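Local coordinates for protein agmatine N-acetyltransferase (Drosophila melanogaster, PDB 7CIW) that transfers the acetyl group of acetyl-CoA to the amine of agmatine, and probably acylates arylalkylamines such as dopamine and serotonin as well, at residues Lys50-Leu53 against Leu54-Val57; Asp81-Glu84 against Pro85-Met88; Arg93-Gly97 against Gly98-Ser102; Ala113-Val116 against Cys117-Phe120; Val150-Arg153 against Gly154-Gly158. The protein carries 1 engineered substitution. All blocks are in the same frame, centred on the assembly; numbering follows the deposited sequence.

All five contacts are local, each made by neighbouring turns of one continuous piece of chain. Contact 1 is the most central, its Leu53 side chain about 4 Å from the bound acetylagmatine, and it touches contact 3 through Phe52 and Trp100. Contacts 2 and 3 stand near the two ends of helix 84-95, while contacts 3 and 4 do so for helix 99-114. Contact 2 is a surface contact, joined to contact 4 where Arg118 meets Ser82 O. Contact 5 lies across the chain's centre from contact 3. Aromatic packing dominates contact 3; a histidine-carboxylate pair marks contact 2, arginines with an acid or amide contacts 4 and 5, and backbone-directed Ser55 and Asn56 contact 1.

Contact 1: Lys50-Leu53 against Leu54-Val57; sequences KEFL and LSNV
Asn56 reaches back with its amide over one face of the Phe52 ring, ND2 lying near the rim and 4.1 Å from CZ, with the amide and ring planes 83° apart. The same amide nitrogen serves a second purpose: it donates to Leu53 O at 3.1 Å, with the acceptor close to the amide plane. Asn56 N also donates to Leu53 O, so this one carbonyl takes two hydrogens from one residue, both arriving from the same face of its plane. The side chain can do this because CG stands beside the backbone N (chi1 -65°), which folds the amide back toward the helix. Asparagine suits the place, being short enough to turn back and carrying an N-H for a carbonyl at the helix end.

Ser55 deals with the preceding carbonyl. Its OG sits between the backbone N and the carbonyl carbon (chi1 76°) and donates to Phe52 O in a short bond of 2.6 Å, while Ser55 N bonds to Glu51 O at 2.8 Å. The hydroxyl also approaches Phe52 CD1, 3.6 Å away. Leu54 keeps the regular helical bond, its N to Lys50 O at 3.1 Å, and lays CG against that same oxygen; its side chain packs on Leu22 and Met23 of helix 19-30.

Leu53 is buried, touching Leu26, Tyr31 and Val76 close to the bound acetylagmatine, and the Phe52 ring meets His129 edge-to-face. Backbone and side-chain donors thus finish helix 47-54 and lead into a type I turn, Leu54 to Val57, beside the acceptor-substrate pocket of this GNAT fold.

Contact 2: Asp81-Glu84 against Pro85-Met88; sequences DSHE and PEHM
A hydrogen bond between side chains ties Glu84 to His87, one helical turn further on. His87 ND1 donates to Glu84 OE1 at 3.2 Å, and the oxygen lies in the plane of the imidazole, at its edge. The carboxylate is turned 65° from the ring and is met from above its own plane. Glu84 can present OE1 there because its chain bends at chi2 (65°), curling the carboxylate along the helix toward His87. The bond fixes His87 with ND1 as a donor and gives the acid a mate. Asp81, just ahead of the turn into the helix, caps it: OD1 accepts from His83 N at 2.9 Å. Next to it, Ser82 O accepts from Arg118 NH1.

Backbone bonds begin the helix proper: His87 N reaches His83 O at 3.0 Å and Met88 N reaches Glu84 O at 2.8 Å. Pro85 has no N-H to give, which costs nothing in the first turn, and its ring holds phi near the value a helix needs.

Packing contacts make up the rest. Glu86 CB sits over a face of the His83 ring in a CH-pi contact, 3.8 Å from NE2. Met88 CG lies 3.3 Å from Glu84 OE2, and the thioether continues to Leu104 and Leu107 of helix 99-114, where a flexible, apolar chain fits. Pro85 and Glu84 touch Glu111 of that same helix.

A type I turn from Asp81 to Glu84, with an aspartate capping bond ahead of a proline in the first turn, is a classic helix start; here it carries the chain from strand 70-80 into helix 84-95.

Contact 3: Arg93-Gly97 against Gly98-Ser102; sequences RKYAG and GKWGS
Tyr95 and Trp100 make the tight part of this contact: the indole brings CD1 over one face of the phenol ring, 3.5 Å from CG and toward the rim. The pair is oblique, the phenol and the five-membered indole ring at 59° to each other with centroids 4.7 Å apart. Tyr95 CG lies beside the backbone N (chi1 -69°), which swings the ring toward the next helix, and Lys94 CG lies over the rim of its opposite face. Gly101 fits equally closely, its CA 3.2 Å from Tyr95 O in a CA-H...O contact; any side chain there would clash with that oxygen and with Ala96.

The connecting type II turn, Tyr95 to Gly98, is looser and largely exposed. Its closing bond, Gly98 N to Tyr95 O, is weak at 3.5 Å, and Gly97 takes a positive phi of 114° that a side chain would resist. With an alanine in place of Tyr95 the face that CD1 and NE1 of Trp100 rest against is gone, and the indole, part of the acetylagmatine pocket, is likely to be held less firmly.

Both rings rest on Ala48 of helix 47-54, so the turn joins helix 84-95 to helix 99-114 with a third helix alongside.

Contact 4: Ala113-Val116 against Cys117-Phe120; sequences ATDV and CRRF
Charge is paired between Asp115 and Arg118. Asp115 OD1 uses its syn lone pair to accept from Arg118 NH1 at 3.1 Å, in the guanidinium plane, while the two flat groups are turned 50° apart. The carboxylate faces the arginine because CG stands opposite the backbone N (chi1 -160°), and the extended Arg118 chain runs past it, CD 3.3 Å from OD2. The same NH1 also bonds to Ser82 O.

Hydrogen bonds to backbone oxygens occupy Arg119. NE donates to Thr114 O at 2.9 Å on a lone pair in the carbonyl plane, almost straight at 173°, and NH2 reaches Ala113 O at 3.1 Å. An aspartate suits the positive-phi N-cap position, its carboxylate shared by Arg118 and a water that accepts from Cys117 N and gives to Asp115 OD1.

Apolar packing is slight between Val116 CB and Phe120 CD1, but both side chains press on Val213 and Leu161 of the sheet. Replacing Asp115 by an alanine is likely to leave Arg118 without its charge partner and the bridging water without this acceptor.

Arg119 thus satisfies two carbonyl oxygens ending helix 99-114, probably offsetting their partial negative charge, while Asp115, starting helix 116-119, probably balances Arg118.

Contact 5: Val150-Arg153 against Gly154-Gly158; sequences VAQR and GRDLG
Gln152 and Arg155 cross at about a right angle, with the guanidinium meeting the amide side-on. Arg155 NE and NH2 both donate to Gln152 OE1, at 3.0 Å and 2.9 Å, from one face of the amide and well above its plane, though OE1 itself lies in the guanidinium plane. The planes are 58° apart. The opposite end of the same amide turns the other way: NE2 donates to Asp156 OD1 at 3.1 Å, meeting the carboxylate from above. A bend at chi2 (60°) folds Gln152 back along the helix to serve both neighbours, and a glutamine suits the spot because it can accept from a cation and donate to an acid.

Helix 142-156 ends here in a Schellman motif, where Gly158 takes a positive phi at which a CB would press on the preceding carbonyl oxygen, within the beta-alpha-beta crossover from strand 125-133 to strand 161-166.

Arg153 and Leu157 cross obliquely on another side. Leu157 CD2 sits over the centre of the Arg153 guanidinium, and CD1 touches NE at 3.7 Å. The far end of Arg153 is held elsewhere, NH2 bonding to Phe59 O. Arg155 lays a face of its guanidinium over Ala151 O, while Val150 reaches Val75, Leu126 and Phe63 on the sheet.

Contact 1: Lys50-Leu53 against Leu54-Val57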
loop_
_atom_site.group_PDB
_atom_site.type_symbol
_atom_site.label_atom_id
_atom_site.label_comp_id
_atom_site.label_asym_id
_atom_site.label_seq_id
_atom_site.Cartn_x
_atom_site.Cartn_y
_atom_site.Cartn_z
ATOM N N LYS A 50 -9.326 3.150 7.190
ATOM C CA LYS A 50 -8.743 4.488 7.145
ATOM C C LYS A 50 -7.802 4.725 8.318
ATOM O O LYS A 50 -6.719 5.297 8.155
ATOM C CB LYS A 50 -9.864 5.532 7.150
ATOM C CG LYS A 50 -10.847 5.357 5.992
ATOM C CD LYS A 50 -11.924 6.447 5.946
ATOM C CE LYS A 50 -12.944 6.264 7.051
ATOM N NZ LYS A 50 -14.046 7.287 6.963
ATOM N N GLU A 51 -8.212 4.306 9.516
ATOM C CA GLU A 51 -7.391 4.532 10.700
ATOM C C GLU A 51 -6.057 3.803 10.600
ATOM O O GLU A 51 -5.022 4.332 11.030
ATOM C CB GLU A 51 -8.158 4.092 11.947
ATOM C CG GLU A 51 -9.240 5.073 12.361
ATOM C CD GLU A 51 -9.982 4.632 13.607
ATOM O OE1 GLU A 51 -9.366 3.943 14.453
ATOM O OE2 GLU A 51 -11.178 4.975 13.737
ATOM N N PHE A 52 -6.052 2.596 10.036
ATOM C CA PHE A 52 -4.789 1.882 9.904
ATOM C C PHE A 52 -3.831 2.626 8.986
ATOM O O PHE A 52 -2.641 2.763 9.294
ATOM C CB PHE A 52 -4.991 0.471 9.378
ATOM C CG PHE A 52 -3.701 -0.158 8.949
ATOM C CD1 PHE A 52 -2.710 -0.409 9.889
ATOM C CD2 PHE A 52 -3.430 -0.401 7.617
ATOM C CE1 PHE A 52 -1.495 -0.954 9.518
ATOM C CE2 PHE A 52 -2.205 -0.948 7.237
ATOM C CZ PHE A 52 -1.241 -1.219 8.198
ATOM N N LEU A 53 -4.321 3.087 7.833
ATOM C CA LEU A 53 -3.446 3.858 6.955
ATOM C C LEU A 53 -2.861 5.044 7.700
ATOM O O LEU A 53 -1.645 5.278 7.669
ATOM C CB LEU A 53 -4.208 4.315 5.705
ATOM C CG LEU A 53 -4.461 3.219 4.668
ATOM C CD1 LEU A 53 -4.882 3.827 3.336
ATOM C CD2 LEU A 53 -3.224 2.341 4.494
ATOM N N LEU A 54 -3.708 5.783 8.423
ATOM C CA LEU A 54 -3.228 6.973 9.106
ATOM C C LEU A 54 -2.319 6.633 10.278
ATOM O O LEU A 54 -1.519 7.481 10.689
ATOM C CB LEU A 54 -4.417 7.818 9.565
ATOM C CG LEU A 54 -5.223 8.435 8.420
ATOM C CD1 LEU A 54 -6.362 9.298 8.994
ATOM C CD2 LEU A 54 -4.329 9.251 7.460
ATOM N N SER A 55 -2.404 5.411 10.810
ATOM C CA SER A 55 -1.511 5.011 11.891
ATOM C C SER A 55 -0.052 4.958 11.454
ATOM O O SER A 55 0.832 4.835 12.307
ATOM C CB SER A 55 -1.935 3.652 12.455
ATOM O OG SER A 55 -1.567 2.580 11.604
ATOM N N ASN A 56 0.224 5.051 10.156
ATOM C CA ASN A 56 1.594 5.063 9.679
ATOM C C ASN A 56 2.194 6.453 9.624
ATOM O O ASN A 56 3.416 6.574 9.489
ATOM C CB ASN A 56 1.666 4.420 8.287
ATOM C CG ASN A 56 1.304 2.980 8.321
ATOM O OD1 ASN A 56 2.091 2.140 8.767
ATOM N ND2 ASN A 56 0.094 2.666 7.877
ATOM N N VAL A 57 1.368 7.499 9.725
ATOM C CA VAL A 57 1.890 8.864 9.640
ATOM C C VAL A 57 2.944 9.152 10.701
ATOM O O VAL A 57 3.958 9.786 10.373
ATOM C CB VAL A 57 0.732 9.872 9.640
ATOM C CG1 VAL A 57 1.263 11.304 9.732
ATOM C CG2 VAL A 57 -0.106 9.681 8.372
#

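Contact 2: Asp81-Glu84 against Pro85-Met88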
loop_
_atom_site.group_PDB
_atom_site.type_symbol
_atom_site.label_atom_id
_atom_site.label_comp_id
_atom_site.label_asym_id
_atom_site.label_seq_id
_atom_site.Cartn_x
_atom_site.Cartn_y
_atom_site.Cartn_z
ATOM N N ASP A 81 8.100 -6.489 11.055
ATOM C CA ASP A 81 9.149 -7.424 11.436
ATOM C C ASP A 81 8.662 -8.858 11.258
ATOM O O ASP A 81 7.606 -9.095 10.654
ATOM C CB ASP A 81 9.607 -7.155 12.880
ATOM C CG ASP A 81 8.505 -7.410 13.916
ATOM O OD1 ASP A 81 7.423 -7.912 13.550
ATOM O OD2 ASP A 81 8.732 -7.104 15.112
ATOM N N SER A 82 9.415 -9.822 11.789
ATOM C CA SER A 82 9.081 -11.228 11.577
ATOM C C SER A 82 7.817 -11.662 12.309
ATOM O O SER A 82 7.335 -12.775 12.064
ATOM C CB SER A 82 10.248 -12.110 12.004
ATOM O OG SER A 82 10.467 -12.001 13.395
ATOM N N HIS A 83 7.279 -10.827 13.193
ATOM C CA HIS A 83 6.014 -11.101 13.858
ATOM C C HIS A 83 4.810 -10.669 13.031
ATOM O O HIS A 83 3.679 -11.013 13.382
ATOM C CB HIS A 83 5.992 -10.404 15.230
ATOM C CG HIS A 83 4.860 -10.828 16.111
ATOM N ND1 HIS A 83 3.819 -9.987 16.439
ATOM C CD2 HIS A 83 4.609 -12.002 16.737
ATOM C CE1 HIS A 83 2.972 -10.629 17.224
ATOM N NE2 HIS A 83 3.427 -11.853 17.420
ATOM N N GLU A 84 5.019 -9.951 11.928
ATOM C CA GLU A 84 3.879 -9.440 11.167
ATOM C C GLU A 84 2.923 -10.522 10.663
ATOM O O GLU A 84 1.707 -10.262 10.646
ATOM C CB GLU A 84 4.379 -8.571 10.004
ATOM C CG GLU A 84 3.276 -7.770 9.306
ATOM C CD GLU A 84 2.625 -6.704 10.191
ATOM O OE1 GLU A 84 3.031 -6.527 11.362
ATOM O OE2 GLU A 84 1.700 -6.026 9.696
ATOM N N PRO A 85 3.360 -11.722 10.261
ATOM C CA PRO A 85 2.353 -12.730 9.873
ATOM C C PRO A 85 1.375 -13.052 10.996
ATOM O O PRO A 85 0.163 -13.156 10.759
ATOM C CB PRO A 85 3.207 -13.940 9.474
ATOM C CG PRO A 85 4.489 -13.313 8.982
ATOM C CD PRO A 85 4.728 -12.167 9.930
ATOM N N GLU A 86 1.873 -13.194 12.222
ATOM C CA GLU A 86 0.995 -13.476 13.351
ATOM C C GLU A 86 0.125 -12.273 13.682
ATOM O O GLU A 86 -1.075 -12.414 13.953
ATOM C CB GLU A 86 1.834 -13.878 14.563
ATOM C CG GLU A 86 2.510 -15.246 14.415
ATOM C CD GLU A 86 3.580 -15.306 13.316
ATOM O OE1 GLU A 86 4.280 -14.289 13.065
ATOM O OE2 GLU A 86 3.710 -16.381 12.687
ATOM N N HIS A 87 0.719 -11.080 13.669
ATOM C CA HIS A 87 -0.029 -9.863 13.946
ATOM C C HIS A 87 -1.167 -9.662 12.950
ATOM O O HIS A 87 -2.308 -9.381 13.336
ATOM C CB HIS A 87 0.927 -8.665 13.923
ATOM C CG HIS A 87 0.246 -7.347 14.115
ATOM N ND1 HIS A 87 0.548 -6.236 13.358
ATOM C CD2 HIS A 87 -0.726 -6.965 14.975
ATOM C CE1 HIS A 87 -0.206 -5.224 13.748
ATOM N NE2 HIS A 87 -0.990 -5.641 14.726
ATOM N N MET A 88 -0.881 -9.797 11.655
ATOM C CA MET A 88 -1.934 -9.576 10.670
ATOM C C MET A 88 -3.014 -10.640 10.755
ATOM O O MET A 88 -4.181 -10.347 10.477
ATOM C CB MET A 88 -1.357 -9.532 9.258
ATOM C CG MET A 88 -0.600 -8.260 8.979
ATOM S SD MET A 88 -0.641 -7.753 7.256
ATOM C CE MET A 88 -2.405 -7.728 6.959
#

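Contact 3: Arg93-Gly97 against Gly98-Ser102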
loop_
_atom_site.group_PDB
_atom_site.type_symbol
_atom_site.label_atom_id
_atom_site.label_comp_id
_atom_site.label_asym_id
_atom_site.label_seq_id
_atom_site.Cartn_x
_atom_site.Cartn_y
_atom_site.Cartn_z
ATOM N N ARG A 93 -8.730 -11.542 12.149
ATOM C CA ARG A 93 -9.771 -12.104 13.006
ATOM C C ARG A 93 -10.545 -11.009 13.733
ATOM O O ARG A 93 -11.779 -11.062 13.809
ATOM C CB ARG A 93 -9.163 -13.083 14.014
ATOM C CG ARG A 93 -9.961 -13.172 15.309
ATOM C CD ARG A 93 -9.768 -14.496 16.050
ATOM N NE ARG A 93 -8.392 -14.743 16.481
ATOM C CZ ARG A 93 -7.729 -14.008 17.373
ATOM N NH1 ARG A 93 -8.304 -12.954 17.939
ATOM N NH2 ARG A 93 -6.482 -14.328 17.701
ATOM N N LYS A 94 -9.842 -10.007 14.265
ATOM C CA LYS A 94 -10.517 -8.956 15.022
ATOM C C LYS A 94 -11.617 -8.291 14.203
ATOM O O LYS A 94 -12.684 -7.960 14.735
ATOM C CB LYS A 94 -9.512 -7.907 15.495
ATOM C CG LYS A 94 -10.163 -6.800 16.320
ATOM C CD LYS A 94 -9.273 -5.585 16.472
ATOM C CE LYS A 94 -7.873 -5.965 16.901
ATOM N NZ LYS A 94 -7.088 -4.754 17.295
ATOM N N TYR A 95 -11.390 -8.104 12.907
ATOM C CA TYR A 95 -12.303 -7.337 12.074
ATOM C C TYR A 95 -13.114 -8.205 11.133
ATOM O O TYR A 95 -13.849 -7.666 10.303
ATOM C CB TYR A 95 -11.525 -6.280 11.286
ATOM C CG TYR A 95 -10.975 -5.193 12.170
ATOM C CD1 TYR A 95 -11.813 -4.235 12.719
ATOM C CD2 TYR A 95 -9.622 -5.137 12.478
ATOM C CE1 TYR A 95 -11.318 -3.242 13.539
ATOM C CE2 TYR A 95 -9.118 -4.144 13.300
ATOM C CZ TYR A 95 -9.975 -3.201 13.827
ATOM O OH TYR A 95 -9.483 -2.214 14.648
ATOM N N ALA A 96 -13.012 -9.533 11.254
ATOM C CA ALA A 96 -13.744 -10.435 10.377
ATOM C C ALA A 96 -15.235 -10.122 10.410
ATOM O O ALA A 96 -15.812 -9.866 11.469
ATOM C CB ALA A 96 -13.499 -11.886 10.792
ATOM N N GLY A 97 -15.848 -10.112 9.236
ATOM C CA GLY A 97 -17.266 -9.836 9.103
ATOM C C GLY A 97 -17.600 -8.552 8.381
ATOM O O GLY A 97 -18.759 -8.365 7.988
ATOM N N GLY A 98 -16.632 -7.656 8.193
ATOM C CA GLY A 98 -16.857 -6.406 7.509
ATOM C C GLY A 98 -15.948 -6.264 6.301
ATOM O O GLY A 98 -15.171 -7.162 5.961
ATOM N N LYS A 99 -16.079 -5.106 5.648
ATOM C CA LYS A 99 -15.250 -4.794 4.486
ATOM C C LYS A 99 -13.767 -4.856 4.835
ATOM O O LYS A 99 -12.966 -5.452 4.103
ATOM C CB LYS A 99 -15.625 -3.410 3.952
ATOM C CG LYS A 99 -14.867 -2.986 2.703
ATOM C CD LYS A 99 -15.164 -1.533 2.362
ATOM C CE LYS A 99 -14.400 -1.055 1.133
ATOM N NZ LYS A 99 -14.878 -1.749 -0.114
ATOM N N TRP A 100 -13.380 -4.228 5.947
ATOM C CA TRP A 100 -11.987 -4.265 6.377
ATOM C C TRP A 100 -11.556 -5.688 6.705
ATOM O O TRP A 100 -10.434 -6.093 6.382
ATOM C CB TRP A 100 -11.807 -3.333 7.578
ATOM C CG TRP A 100 -10.422 -3.166 8.141
ATOM C CD1 TRP A 100 -10.087 -3.162 9.460
ATOM C CD2 TRP A 100 -9.202 -2.929 7.421
ATOM N NE1 TRP A 100 -8.741 -2.945 9.616
ATOM C CE2 TRP A 100 -8.172 -2.799 8.379
ATOM C CE3 TRP A 100 -8.879 -2.812 6.069
ATOM C CZ2 TRP A 100 -6.845 -2.580 8.025
ATOM C CZ3 TRP A 100 -7.571 -2.591 5.724
ATOM C CH2 TRP A 100 -6.563 -2.471 6.694
ATOM N N GLY A 101 -12.445 -6.471 7.327
ATOM C CA GLY A 101 -12.115 -7.854 7.629
ATOM C C GLY A 101 -11.824 -8.679 6.388
ATOM O O GLY A 101 -10.909 -9.504 6.386
ATOM N N SER A 102 -12.605 -8.473 5.319
ATOM C CA SER A 102 -12.353 -9.171 4.059
ATOM C C SER A 102 -11.025 -8.740 3.444
ATOM O O SER A 102 -10.245 -9.577 2.964
ATOM C CB SER A 102 -13.498 -8.912 3.079
ATOM O OG SER A 102 -14.701 -9.505 3.525
#

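Contact 4: Ala113-Val116 against Cys117-Phe120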
loop_
_atom_site.group_PDB
_atom_site.type_symbol
_atom_site.label_atom_id
_atom_site.label_comp_id
_atom_site.label_asym_id
_atom_site.label_seq_id
_atom_site.Cartn_x
_atom_site.Cartn_y
_atom_site.Cartn_z
ATOM N N ALA A 113 2.268 -15.816 3.328
ATOM C CA ALA A 113 2.945 -16.473 2.217
ATOM C C ALA A 113 4.287 -15.823 1.905
ATOM O O ALA A 113 5.229 -16.518 1.499
ATOM C CB ALA A 113 2.048 -16.451 0.977
ATOM N N THR A 114 4.406 -14.503 2.086
ATOM C CA THR A 114 5.658 -13.839 1.715
ATOM C C THR A 114 6.682 -13.893 2.842
ATOM O O THR A 114 7.853 -14.211 2.599
ATOM C CB THR A 114 5.396 -12.392 1.301
ATOM O OG1 THR A 114 4.669 -11.704 2.326
ATOM C CG2 THR A 114 4.592 -12.353 0.014
ATOM N N ASP A 115 6.265 -13.564 4.068
ATOM C CA ASP A 115 7.078 -13.738 5.277
ATOM C C ASP A 115 8.514 -13.252 5.050
ATOM O O ASP A 115 9.485 -13.981 5.238
ATOM C CB ASP A 115 7.050 -15.206 5.719
ATOM C CG ASP A 115 7.449 -15.406 7.180
ATOM O OD1 ASP A 115 7.741 -14.422 7.884
ATOM O OD2 ASP A 115 7.476 -16.570 7.630
ATOM N N VAL A 116 8.635 -11.987 4.633
ATOM C CA VAL A 116 9.866 -11.571 3.962
ATOM C C VAL A 116 11.043 -11.499 4.919
ATOM O O VAL A 116 12.198 -11.582 4.489
ATOM C CB VAL A 116 9.692 -10.222 3.243
ATOM C CG1 VAL A 116 8.715 -10.350 2.083
ATOM C CG2 VAL A 116 9.299 -9.099 4.246
ATOM N N CYS A 117 10.797 -11.284 6.209
ATOM C CA CYS A 117 11.911 -11.211 7.154
ATOM C C CYS A 117 12.609 -12.555 7.280
ATOM O O CYS A 117 13.848 -12.627 7.296
ATOM C CB CYS A 117 11.391 -10.713 8.502
ATOM S SG CYS A 117 11.001 -8.916 8.416
ATOM N N ARG A 118 11.821 -13.626 7.316
ATOM C CA ARG A 118 12.388 -14.969 7.323
ATOM C C ARG A 118 12.921 -15.351 5.948
ATOM O O ARG A 118 13.978 -15.988 5.836
ATOM C CB ARG A 118 11.331 -15.972 7.761
ATOM C CG ARG A 118 10.815 -15.723 9.159
ATOM C CD ARG A 118 10.040 -16.918 9.700
ATOM N NE ARG A 118 9.819 -16.771 11.133
ATOM C CZ ARG A 118 8.988 -15.881 11.667
ATOM N NH1 ARG A 118 8.285 -15.061 10.882
ATOM N NH2 ARG A 118 8.856 -15.809 12.986
ATOM N N ARG A 119 12.196 -14.975 4.895
ATOM C CA ARG A 119 12.585 -15.366 3.546
ATOM C C ARG A 119 13.974 -14.851 3.191
ATOM O O ARG A 119 14.779 -15.585 2.604
ATOM C CB ARG A 119 11.546 -14.863 2.538
ATOM C CG ARG A 119 11.897 -15.114 1.069
ATOM C CD ARG A 119 10.865 -14.456 0.149
ATOM N NE ARG A 119 9.531 -15.036 0.319
ATOM C CZ ARG A 119 8.961 -15.872 -0.545
ATOM N NH1 ARG A 119 9.600 -16.224 -1.654
ATOM N NH2 ARG A 119 7.747 -16.359 -0.301
ATOM N N PHE A 120 14.279 -13.601 3.540
ATOM C CA PHE A 120 15.545 -12.973 3.167
ATOM C C PHE A 120 16.489 -12.765 4.349
ATOM O O PHE A 120 17.522 -12.107 4.187
ATOM C CB PHE A 120 15.283 -11.627 2.466
ATOM C CG PHE A 120 14.575 -11.762 1.145
ATOM C CD1 PHE A 120 13.282 -11.279 0.977
ATOM C CD2 PHE A 120 15.195 -12.399 0.082
ATOM C CE1 PHE A 120 12.624 -11.417 -0.233
ATOM C CE2 PHE A 120 14.548 -12.530 -1.140
ATOM C CZ PHE A 120 13.258 -12.043 -1.296
HETATM O O HOH W 1 8.583 -11.913 8.007
#

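Contact 5: Val150-Arg153 against Gly154-Gly158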
loop_
_atom_site.group_PDB
_atom_site.type_symbol
_atom_site.label_atom_id
_atom_site.label_comp_id
_atom_site.label_asym_id
_atom_site.label_seq_id
_atom_site.Cartn_x
_atom_site.Cartn_y
_atom_site.Cartn_z
ATOM N N VAL A 150 10.185 6.703 -0.635
ATOM C CA VAL A 150 10.057 5.708 0.423
ATOM C C VAL A 150 11.333 4.888 0.544
ATOM O O VAL A 150 11.800 4.607 1.653
ATOM C CB VAL A 150 8.837 4.812 0.164
ATOM C CG1 VAL A 150 8.841 3.611 1.125
ATOM C CG2 VAL A 150 7.570 5.643 0.309
ATOM N N ALA A 151 11.903 4.461 -0.594
ATOM C CA ALA A 151 13.130 3.676 -0.528
ATOM C C ALA A 151 14.243 4.434 0.180
ATOM O O ALA A 151 15.001 3.843 0.957
ATOM C CB ALA A 151 13.591 3.270 -1.932
ATOM N N GLN A 152 14.383 5.734 -0.095
ATOM C CA GLN A 152 15.436 6.503 0.567
ATOM C C GLN A 152 15.159 6.644 2.056
ATOM O O GLN A 152 16.083 6.578 2.878
ATOM C CB GLN A 152 15.583 7.888 -0.069
ATOM C CG GLN A 152 16.736 8.691 0.533
ATOM C CD GLN A 152 18.076 7.996 0.353
ATOM O OE1 GLN A 152 18.441 7.631 -0.759
ATOM N NE2 GLN A 152 18.814 7.806 1.451
ATOM N N ARG A 153 13.892 6.832 2.419
ATOM C CA ARG A 153 13.534 6.876 3.830
ATOM C C ARG A 153 13.847 5.547 4.501
ATOM O O ARG A 153 14.314 5.509 5.649
ATOM C CB ARG A 153 12.055 7.239 3.963
ATOM C CG ARG A 153 11.477 7.157 5.360
ATOM C CD ARG A 153 12.108 8.161 6.296
ATOM N NE ARG A 153 11.334 8.271 7.532
ATOM C CZ ARG A 153 11.787 8.822 8.648
ATOM N NH1 ARG A 153 13.015 9.318 8.687
ATOM N NH2 ARG A 153 11.013 8.867 9.727
ATOM N N GLY A 154 13.597 4.442 3.795
ATOM C CA GLY A 154 13.957 3.141 4.328
ATOM C C GLY A 154 15.450 2.996 4.543
ATOM O O GLY A 154 15.886 2.470 5.564
ATOM N N ARG A 155 16.248 3.440 3.565
ATOM C CA ARG A 155 17.698 3.422 3.716
ATOM C C ARG A 155 18.126 4.190 4.960
ATOM O O ARG A 155 18.956 3.714 5.741
ATOM C CB ARG A 155 18.356 4.025 2.478
ATOM C CG ARG A 155 18.437 3.108 1.277
ATOM C CD ARG A 155 19.402 3.680 0.249
ATOM N NE ARG A 155 18.738 4.681 -0.570
ATOM C CZ ARG A 155 18.026 4.402 -1.659
ATOM N NH1 ARG A 155 17.898 3.154 -2.078
ATOM N NH2 ARG A 155 17.449 5.379 -2.329
ATOM N N ASP A 156 17.586 5.402 5.137
ATOM C CA ASP A 156 17.934 6.212 6.301
ATOM C C ASP A 156 17.581 5.489 7.594
ATOM O O ASP A 156 18.317 5.574 8.584
ATOM C CB ASP A 156 17.201 7.550 6.256
ATOM C CG ASP A 156 17.707 8.480 5.179
ATOM O OD1 ASP A 156 18.697 8.151 4.490
ATOM O OD2 ASP A 156 17.096 9.559 5.037
ATOM N N LEU A 157 16.442 4.786 7.608
ATOM C CA LEU A 157 15.972 4.085 8.798
ATOM C C LEU A 157 16.677 2.757 9.031
ATOM O O LEU A 157 16.382 2.086 10.028
ATOM C CB LEU A 157 14.459 3.851 8.702
ATOM C CG LEU A 157 13.572 5.082 8.849
ATOM C CD1 LEU A 157 12.172 4.793 8.326
ATOM C CD2 LEU A 157 13.501 5.523 10.309
ATOM N N GLY A 158 17.586 2.350 8.146
ATOM C CA GLY A 158 18.311 1.106 8.312
ATOM C C GLY A 158 17.632 -0.133 7.763
ATOM O O GLY A 158 18.190 -1.232 7.898
#